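Local coordinates for protein SnoK (Streptomyces nogalater, PDB 5EPA) that acts as a non-heme iron, 2-oxoglutarate-dependent carbocyclase in the biosynthesis of the polyketide nogalamycin, at residues T155-E160 with V206-G211; M164-G169 with C218-M223. All blocks are in the same frame, centred on the assembly; numbering follows the deposited sequence.

Contact 1: residues T155-E160 with V206-G211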
ATOM      1  N   THR A 155       1.101  11.751   8.409  1.00 26.86           N
ATOM      2  CA  THR A 155       0.613  12.319   9.654  1.00 27.23           C
ATOM      3  C   THR A 155       0.813  11.256  10.720  1.00 27.44           C
ATOM      4  O   THR A 155       0.960  10.078  10.403  1.00 26.07           O
ATOM      5  CB  THR A 155      -0.892  12.633   9.587  1.00 27.20           C
ATOM      6  OG1 THR A 155      -1.645  11.446   9.305  1.00 27.26           O
ATOM      7  CG2 THR A 155      -1.171  13.651   8.489  1.00 27.64           C
ATOM      8  N   ASP A 156       0.762  11.640  11.984  1.00 28.38           N
ATOM      9  CA  ASP A 156       0.572  10.632  13.044  1.00 29.04           C
ATOM     10  C   ASP A 156      -0.710   9.823  12.787  1.00 27.96           C
ATOM     11  O   ASP A 156      -1.707  10.362  12.285  1.00 27.29           O
ATOM     12  CB  ASP A 156       0.460  11.275  14.432  1.00 30.19           C
ATOM     13  CG  ASP A 156       1.775  11.709  14.979  1.00 31.59           C
ATOM     14  OD1 ASP A 156       2.829  11.360  14.430  1.00 32.15           O
ATOM     15  OD2 ASP A 156       1.776  12.451  15.966  1.00 34.25           O
ATOM     16  N   VAL A 157      -0.688   8.544  13.158  1.00 27.71           N
ATOM     17  CA  VAL A 157      -1.884   7.679  12.989  1.00 27.47           C
ATOM     18  C   VAL A 157      -2.171   6.803  14.209  1.00 28.16           C
ATOM     19  O   VAL A 157      -1.885   5.603  14.215  1.00 27.53           O
ATOM     20  CB  VAL A 157      -1.779   6.811  11.735  1.00 26.57           C
ATOM     21  CG1 VAL A 157      -3.136   6.245  11.399  1.00 26.95           C
ATOM     22  CG2 VAL A 157      -1.297   7.615  10.542  1.00 25.85           C
ATOM     23  N   PRO A 158      -2.721   7.415  15.264  1.00 29.56           N
ATOM     24  CA  PRO A 158      -3.179   6.607  16.359  1.00 30.12           C
ATOM     25  C   PRO A 158      -4.360   5.840  15.846  1.00 29.72           C
ATOM     26  O   PRO A 158      -4.874   6.148  14.788  1.00 28.12           O
ATOM     27  CB  PRO A 158      -3.588   7.624  17.429  1.00 31.41           C
ATOM     28  CG  PRO A 158      -3.903   8.864  16.666  1.00 31.65           C
ATOM     29  CD  PRO A 158      -3.045   8.840  15.428  1.00 30.37           C
ATOM     30  N   VAL A 159      -4.821   4.873  16.626  1.00 30.76           N
ATOM     31  CA  VAL A 159      -5.827   3.933  16.168  1.00 31.14           C
ATOM     32  C   VAL A 159      -7.081   4.576  15.565  1.00 31.69           C
ATOM     33  O   VAL A 159      -7.519   4.237  14.438  1.00 31.50           O
ATOM     34  CB  VAL A 159      -6.213   2.971  17.319  1.00 32.10           C
ATOM     35  CG1 VAL A 159      -7.431   2.163  16.938  1.00 32.42           C
ATOM     36  CG2 VAL A 159      -5.048   2.025  17.604  1.00 31.40           C
ATOM     37  N   GLU A 160      -7.624   5.532  16.292  1.00 33.14           N
ATOM     38  CA  GLU A 160      -8.868   6.163  15.898  1.00 34.91           C
ATOM     39  C   GLU A 160      -8.724   7.179  14.774  1.00 32.98           C
ATOM     40  O   GLU A 160      -9.718   7.728  14.298  1.00 31.89           O
ATOM     41  CB  GLU A 160      -9.552   6.782  17.124  1.00 39.64           C
ATOM     42  CG  GLU A 160      -8.877   8.050  17.674  1.00 44.65           C
ATOM     43  CD  GLU A 160      -7.560   7.835  18.466  1.00 48.95           C
ATOM     44  OE1 GLU A 160      -7.228   6.675  18.918  1.00 46.41           O
ATOM     45  OE2 GLU A 160      -6.865   8.896  18.644  1.00 52.34           O
ATOM     46  N   VAL A 206      -2.125  -1.510  14.027  1.00 24.93           N
ATOM     47  CA  VAL A 206      -0.768  -0.994  14.098  1.00 24.73           C
ATOM     48  C   VAL A 206      -0.763   0.535  13.977  1.00 25.63           C
ATOM     49  O   VAL A 206      -0.549   1.099  12.894  1.00 25.84           O
ATOM     50  CB  VAL A 206       0.117  -1.596  12.997  1.00 24.04           C
ATOM     51  CG1 VAL A 206       1.549  -1.140  13.152  1.00 23.87           C
ATOM     52  CG2 VAL A 206       0.084  -3.108  13.026  1.00 24.40           C
ATOM     53  N   PRO A 207      -0.980   1.236  15.081  1.00 26.91           N
ATOM     54  CA  PRO A 207      -0.857   2.675  15.025  1.00 27.01           C
ATOM     55  C   PRO A 207       0.590   3.079  14.829  1.00 27.54           C
ATOM     56  O   PRO A 207       1.499   2.356  15.245  1.00 27.23           O
ATOM     57  CB  PRO A 207      -1.357   3.128  16.395  1.00 28.10           C
ATOM     58  CG  PRO A 207      -1.137   1.948  17.289  1.00 28.91           C
ATOM     59  CD  PRO A 207      -1.443   0.772  16.398  1.00 28.32           C
ATOM     60  N   VAL A 208       0.795   4.220  14.167  1.00 27.67           N
ATOM     61  CA  VAL A 208       2.142   4.682  13.842  1.00 28.03           C
ATOM     62  C   VAL A 208       2.291   6.186  13.948  1.00 28.41           C
ATOM     63  O   VAL A 208       1.320   6.919  13.933  1.00 28.35           O
ATOM     64  CB  VAL A 208       2.547   4.290  12.424  1.00 27.75           C
ATOM     65  CG1 VAL A 208       2.619   2.772  12.296  1.00 27.76           C
ATOM     66  CG2 VAL A 208       1.609   4.889  11.388  1.00 27.08           C
ATOM     67  N   ARG A 209       3.534   6.617  14.039  1.00 29.16           N
ATOM     68  CA  ARG A 209       3.884   8.023  14.031  1.00 30.47           C
ATOM     69  C   ARG A 209       4.240   8.485  12.613  1.00 28.07           C
ATOM     70  O   ARG A 209       4.699   7.714  11.804  1.00 26.73           O
ATOM     71  CB  ARG A 209       5.083   8.257  14.960  1.00 33.16           C
ATOM     72  CG  ARG A 209       4.852   7.950  16.465  1.00 36.00           C
ATOM     73  CD  ARG A 209       4.409   9.244  17.037  1.00 39.20           C
ATOM     74  NE  ARG A 209       4.675   9.367  18.460  1.00 44.57           N
ATOM     75  CZ  ARG A 209       4.505  10.513  19.115  1.00 47.87           C
ATOM     76  NH1 ARG A 209       4.058  11.590  18.460  1.00 48.70           N
ATOM     77  NH2 ARG A 209       4.764  10.580  20.425  1.00 51.64           N
ATOM     78  N   ALA A 210       4.087   9.765  12.349  1.00 27.60           N
ATOM     79  CA  ALA A 210       4.523  10.346  11.054  1.00 26.81           C
ATOM     80  C   ALA A 210       5.968  10.024  10.793  1.00 26.58           C
ATOM     81  O   ALA A 210       6.814  10.169  11.649  1.00 27.38           O
ATOM     82  CB  ALA A 210       4.320  11.851  11.033  1.00 27.29           C
ATOM     83  N   GLY A 211       6.248   9.557   9.594  1.00 25.87           N
ATOM     84  CA  GLY A 211       7.609   9.168   9.217  1.00 26.48           C
ATOM     85  C   GLY A 211       7.889   7.695   9.330  1.00 26.70           C
ATOM     86  O   GLY A 211       8.887   7.199   8.763  1.00 26.85           O
TER

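Contact 2: residues M164-G169 with C218-M223. With FE (Fe (III) ion), chain G; AKG (2-oxoglutaric acid), chain H.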
ATOM      1  N   MET A 164      -4.094   1.199  10.137  1.00 25.14           N
ATOM      2  CA  MET A 164      -4.201  -0.082   9.433  1.00 25.84           C
ATOM      3  C   MET A 164      -4.278  -1.243  10.435  1.00 25.23           C
ATOM      4  O   MET A 164      -3.734  -1.133  11.519  1.00 24.91           O
ATOM      5  CB  MET A 164      -2.975  -0.289   8.556  1.00 26.02           C
ATOM      6  CG  MET A 164      -2.789   0.784   7.491  1.00 26.50           C
ATOM      7  SD  MET A 164      -3.875   0.505   6.108  1.00 28.39           S
ATOM      8  CE  MET A 164      -2.947  -0.766   5.281  1.00 27.94           C
ATOM      9  N   SER A 165      -4.926  -2.333  10.029  1.00 24.21           N
ATOM     10  CA  SER A 165      -4.834  -3.599  10.724  1.00 24.75           C
ATOM     11  C   SER A 165      -4.529  -4.712   9.758  1.00 24.49           C
ATOM     12  O   SER A 165      -4.904  -4.636   8.592  1.00 24.85           O
ATOM     13  CB  SER A 165      -6.139  -3.935  11.464  1.00 25.21           C
ATOM     14  OG  SER A 165      -6.407  -2.987  12.472  1.00 24.98           O
ATOM     15  N   TYR A 166      -3.878  -5.757  10.257  1.00 24.61           N
ATOM     16  CA  TYR A 166      -3.365  -6.868   9.428  1.00 24.36           C
ATOM     17  C   TYR A 166      -3.707  -8.206  10.063  1.00 25.15           C
ATOM     18  O   TYR A 166      -3.848  -8.304  11.274  1.00 25.53           O
ATOM     19  CB  TYR A 166      -1.827  -6.784   9.307  1.00 24.17           C
ATOM     20  CG  TYR A 166      -1.358  -5.439   8.841  1.00 23.47           C
ATOM     21  CD1 TYR A 166      -1.097  -4.439   9.753  1.00 23.66           C
ATOM     22  CD2 TYR A 166      -1.187  -5.161   7.476  1.00 23.02           C
ATOM     23  CE1 TYR A 166      -0.696  -3.188   9.344  1.00 23.45           C
ATOM     24  CE2 TYR A 166      -0.745  -3.906   7.056  1.00 22.94           C
ATOM     25  CZ  TYR A 166      -0.501  -2.922   8.002  1.00 23.04           C
ATOM     26  OH  TYR A 166      -0.133  -1.651   7.627  1.00 22.79           O
ATOM     27  N   VAL A 167      -3.910  -9.213   9.224  1.00 25.15           N
ATOM     28  CA  VAL A 167      -4.079 -10.563   9.681  1.00 25.25           C
ATOM     29  C   VAL A 167      -2.714 -11.283   9.550  1.00 25.58           C
ATOM     30  O   VAL A 167      -2.318 -11.687   8.462  1.00 24.66           O
ATOM     31  CB  VAL A 167      -5.165 -11.288   8.879  1.00 25.45           C
ATOM     32  CG1 VAL A 167      -5.354 -12.715   9.388  1.00 26.31           C
ATOM     33  CG2 VAL A 167      -6.478 -10.549   8.994  1.00 25.31           C
ATOM     34  N   PRO A 168      -2.018 -11.488  10.691  1.00 26.26           N
ATOM     35  CA  PRO A 168      -0.726 -12.166  10.684  1.00 26.51           C
ATOM     36  C   PRO A 168      -0.724 -13.525   9.972  1.00 26.64           C
ATOM     37  O   PRO A 168      -1.582 -14.361  10.218  1.00 27.11           O
ATOM     38  CB  PRO A 168      -0.430 -12.377  12.173  1.00 27.13           C
ATOM     39  CG  PRO A 168      -1.211 -11.328  12.851  1.00 26.99           C
ATOM     40  CD  PRO A 168      -2.472 -11.223  12.069  1.00 26.46           C
ATOM     41  N   GLY A 169       0.250 -13.725   9.096  1.00 26.16           N
ATOM     42  CA  GLY A 169       0.425 -14.998   8.382  1.00 26.62           C
ATOM     43  C   GLY A 169      -0.516 -15.197   7.211  1.00 26.12           C
ATOM     44  O   GLY A 169      -0.442 -16.206   6.535  1.00 26.56           O
ATOM     45  N   CYS A 218       1.653  -8.536  -0.751  1.00 24.63           N
ATOM     46  CA  CYS A 218       0.460  -8.398  -1.632  1.00 24.53           C
ATOM     47  C   CYS A 218      -0.650  -9.419  -1.339  1.00 25.36           C
ATOM     48  O   CYS A 218      -1.770  -9.280  -1.816  1.00 24.84           O
ATOM     49  CB  CYS A 218       0.823  -8.461  -3.125  1.00 24.78           C
ATOM     50  SG  CYS A 218       1.541 -10.050  -3.677  1.00 26.80           S
ATOM     51  N   ARG A 219      -0.325 -10.441  -0.562  1.00 26.38           N
ATOM     52  CA  ARG A 219      -1.303 -11.436  -0.088  1.00 26.90           C
ATOM     53  C   ARG A 219      -1.716 -11.282   1.339  1.00 25.21           C
ATOM     54  O   ARG A 219      -2.575 -12.034   1.812  1.00 25.55           O
ATOM     55  CB  ARG A 219      -0.764 -12.840  -0.279  1.00 29.27           C
ATOM     56  CG  ARG A 219      -0.834 -13.254  -1.714  1.00 31.93           C
ATOM     57  CD  ARG A 219      -0.299 -14.643  -1.886  1.00 35.09           C
ATOM     58  NE  ARG A 219      -0.086 -14.884  -3.294  1.00 38.02           N
ATOM     59  CZ  ARG A 219       0.312 -16.040  -3.792  1.00 39.95           C
ATOM     60  NH1 ARG A 219       0.527 -17.056  -2.999  1.00 41.74           N
ATOM     61  NH2 ARG A 219       0.501 -16.157  -5.085  1.00 41.90           N
ATOM     62  N   THR A 220      -1.095 -10.349   2.052  1.00 23.35           N
ATOM     63  CA  THR A 220      -1.455 -10.106   3.434  1.00 22.47           C
ATOM     64  C   THR A 220      -2.838  -9.449   3.470  1.00 21.96           C
ATOM     65  O   THR A 220      -3.066  -8.413   2.835  1.00 21.24           O
ATOM     66  CB  THR A 220      -0.437  -9.227   4.140  1.00 21.74           C
ATOM     67  OG1 THR A 220       0.824  -9.891   4.122  1.00 22.11           O
ATOM     68  CG2 THR A 220      -0.861  -8.964   5.602  1.00 21.79           C
ATOM     69  N   VAL A 221      -3.752 -10.075   4.196  1.00 22.13           N
ATOM     70  CA  VAL A 221      -5.070  -9.525   4.393  1.00 22.24           C
ATOM     71  C   VAL A 221      -4.944  -8.317   5.324  1.00 22.95           C
ATOM     72  O   VAL A 221      -4.361  -8.419   6.414  1.00 23.98           O
ATOM     73  CB  VAL A 221      -6.040 -10.580   4.944  1.00 22.40           C
ATOM     74  CG1 VAL A 221      -7.392  -9.989   5.269  1.00 22.39           C
ATOM     75  CG2 VAL A 221      -6.233 -11.669   3.917  1.00 22.80           C
ATOM     76  N   HIS A 222      -5.547  -7.210   4.923  1.00 22.79           N
ATOM     77  CA  HIS A 222      -5.508  -6.022   5.723  1.00 23.16           C
ATOM     78  C   HIS A 222      -6.748  -5.154   5.562  1.00 22.81           C
ATOM     79  O   HIS A 222      -7.585  -5.353   4.686  1.00 22.63           O
ATOM     80  CB  HIS A 222      -4.249  -5.222   5.371  1.00 24.07           C
ATOM     81  CG  HIS A 222      -4.185  -4.767   3.940  1.00 24.26           C
ATOM     82  ND1 HIS A 222      -3.838  -5.619   2.919  1.00 24.97           N
ATOM     83  CD2 HIS A 222      -4.407  -3.558   3.359  1.00 24.95           C
ATOM     84  CE1 HIS A 222      -3.856  -4.955   1.765  1.00 25.15           C
ATOM     85  NE2 HIS A 222      -4.227  -3.695   1.990  1.00 26.16           N
ATOM     86  N   MET A 223      -6.830  -4.138   6.399  1.00 23.09           N
ATOM     87  CA  MET A 223      -7.980  -3.260   6.435  1.00 24.15           C
ATOM     88  C   MET A 223      -7.581  -1.952   7.130  1.00 23.31           C
ATOM     89  O   MET A 223      -6.456  -1.833   7.578  1.00 22.88           O
ATOM     90  CB  MET A 223      -9.131  -3.988   7.155  1.00 26.92           C
ATOM     91  CG  MET A 223      -8.944  -4.092   8.665  1.00 29.48           C
ATOM     92  SD  MET A 223      -9.737  -5.556   9.351  1.00 37.05           S
ATOM     93  CE  MET A 223      -8.495  -6.791   8.927  1.00 35.85           C
TER
HETATM   94 FE    FE G 300      -4.610  -2.538   0.229  1.00 25.06          FE
HETATM   95  C1  AKG H 301      -3.034  -0.395   1.061  1.00 13.40           C
HETATM   96  O1  AKG H 301      -2.056   0.375   1.240  1.00 14.55           O
HETATM   97  O2  AKG H 301      -3.023  -1.470   0.403  1.00 14.12           O
HETATM   98  C2  AKG H 301      -4.337  -0.047   1.620  1.00 13.68           C
HETATM   99  O5  AKG H 301      -5.212  -0.869   1.393  1.00 16.29           O
HETATM  100  C3  AKG H 301      -4.541   1.224   2.404  1.00 13.19           C
HETATM  101  C4  AKG H 301      -5.986   1.587   2.758  1.00 12.89           C
HETATM  102  C5  AKG H 301      -6.023   2.867   3.614  1.00 13.44           C
HETATM  103  O3  AKG H 301      -5.075   3.717   3.589  1.00 13.85           O
HETATM  104  O4  AKG H 301      -6.993   3.088   4.344  1.00 12.22           O
HETATM  105  O   HOH W   1      -5.065  -1.376  -1.537  1.00 20.97           O

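Contact 1: residues T155-E160 with V206-G211
Val157 and Val208 face each other as one antiparallel hydrogen-bonded pair, each giving and taking a backbone bond. Val157 N reaches Val208 O at 2.7 Å, and Val208 N meets Val157 O at 3.0 Å. The bridge stays single: one step along the register Pro158 lies across from Pro207, and the pairing is not continued there.

The inner side of this bridge is the tight one. The two valine side chains run alongside each other in the same direction, Val157 CB to Val208 CG2 at 3.9 Å. Both touch Trp151, and Val157 also rests on Arg233, two residues that bind 2-oxoglutarate. Thr155, buried as well, touches Arg233 and ties its OG1 to Met234 N.

The outer side is looser and more polar. With CG set anti to its own carbonyl carbon (chi1 -77°), Asp156 extends its carboxylate alongside Arg209. There OD1 uses the anti lone pair to take the amide of Ala210, Asp156 OD1 to Ala210 N measuring 2.9 Å in an almost straight bond (175°). The other oxygen makes a long salt bridge, Asp156 OD2 to Arg209 NH1 at 3.5 Å; the pair is single and oblique, the carboxylate and guanidinium planes 72° apart. At the far end Val159 CG2 lies 3.9 Å from Pro207 CG, a slight apolar touch between partly exposed and exposed residues.

The directional hold between the two loops is thus the backbone bridge and the carboxylate-to-amide bond, while the long, twisted ion pair at the surface probably adds less; the valines pack against Trp151 and Arg233, which bind the cosubstrate, and so probably help to keep these in place.

Contact 2: residues M164-G169 with C218-M223
Met223 O is gripped twice from the neighbouring antiparallel strand: Ser165 N donates to it at 2.9 Å, and the CA-H of Met164 adds a weaker contact, Met164 CA to Met223 O at 3.4 Å. Met223 N returns a bond to Ser165 O, and further along Val167 N donates to Val221 O. Between these bonds Tyr166 and His222 form a non-hydrogen-bonded pair with both side chains on one face, Tyr166 CD2 lying 3.7 Å from His222 CB.

On this face the His222 imidazole is fixed at both nitrogens. ND1 donates in the ring plane to Thr220 O, 2.9 Å away, and NE2 binds the iron at 2.1 Å. Two successive bends in Met164 (chi2 and chi3 both -79°) curl its end beside the ring: CE comes 3.7 Å from His222 CD2, and SD sits 3.8 Å from C3 of 2-oxoglutarate. Replacing Met164 by an alanine would probably leave a gap beside the imidazole and C3 of the cosubstrate, both losing the contact of the thioether end.

His133 and Asp135 complete the protein ligands of iron, and 2-oxoglutarate chelates it through O2 and O5. This is the two-histidine, one-carboxylate facial triad of a 2-oxoglutarate-dependent oxygenase, with His133 at the end of strand 130-133, Asp135 just beyond it and His222 on strand 222-224, within the double-stranded beta-helix fold of the cupin clan.

Contact 2 is wholly buried and holds strands 164-166 and 222-224 of the four-stranded sheet together, with metal and cosubstrate on one face. Contact 1, partly buried, joins two loops leading out of strands 148-153 and 204-206, and its outer side carries charges near solvent. Their centres are about 17 Å apart, yet they meet: Val206 N probably bonds to Met164 O (3.0 Å), and Val206 packs on the Tyr166 ring. The segments alternate along the chain. Two successive backbone pairs and iron coordination mark the core contact; a lone bridge, a carboxylate-to-amide bond and an ion pair mark the peripheral one.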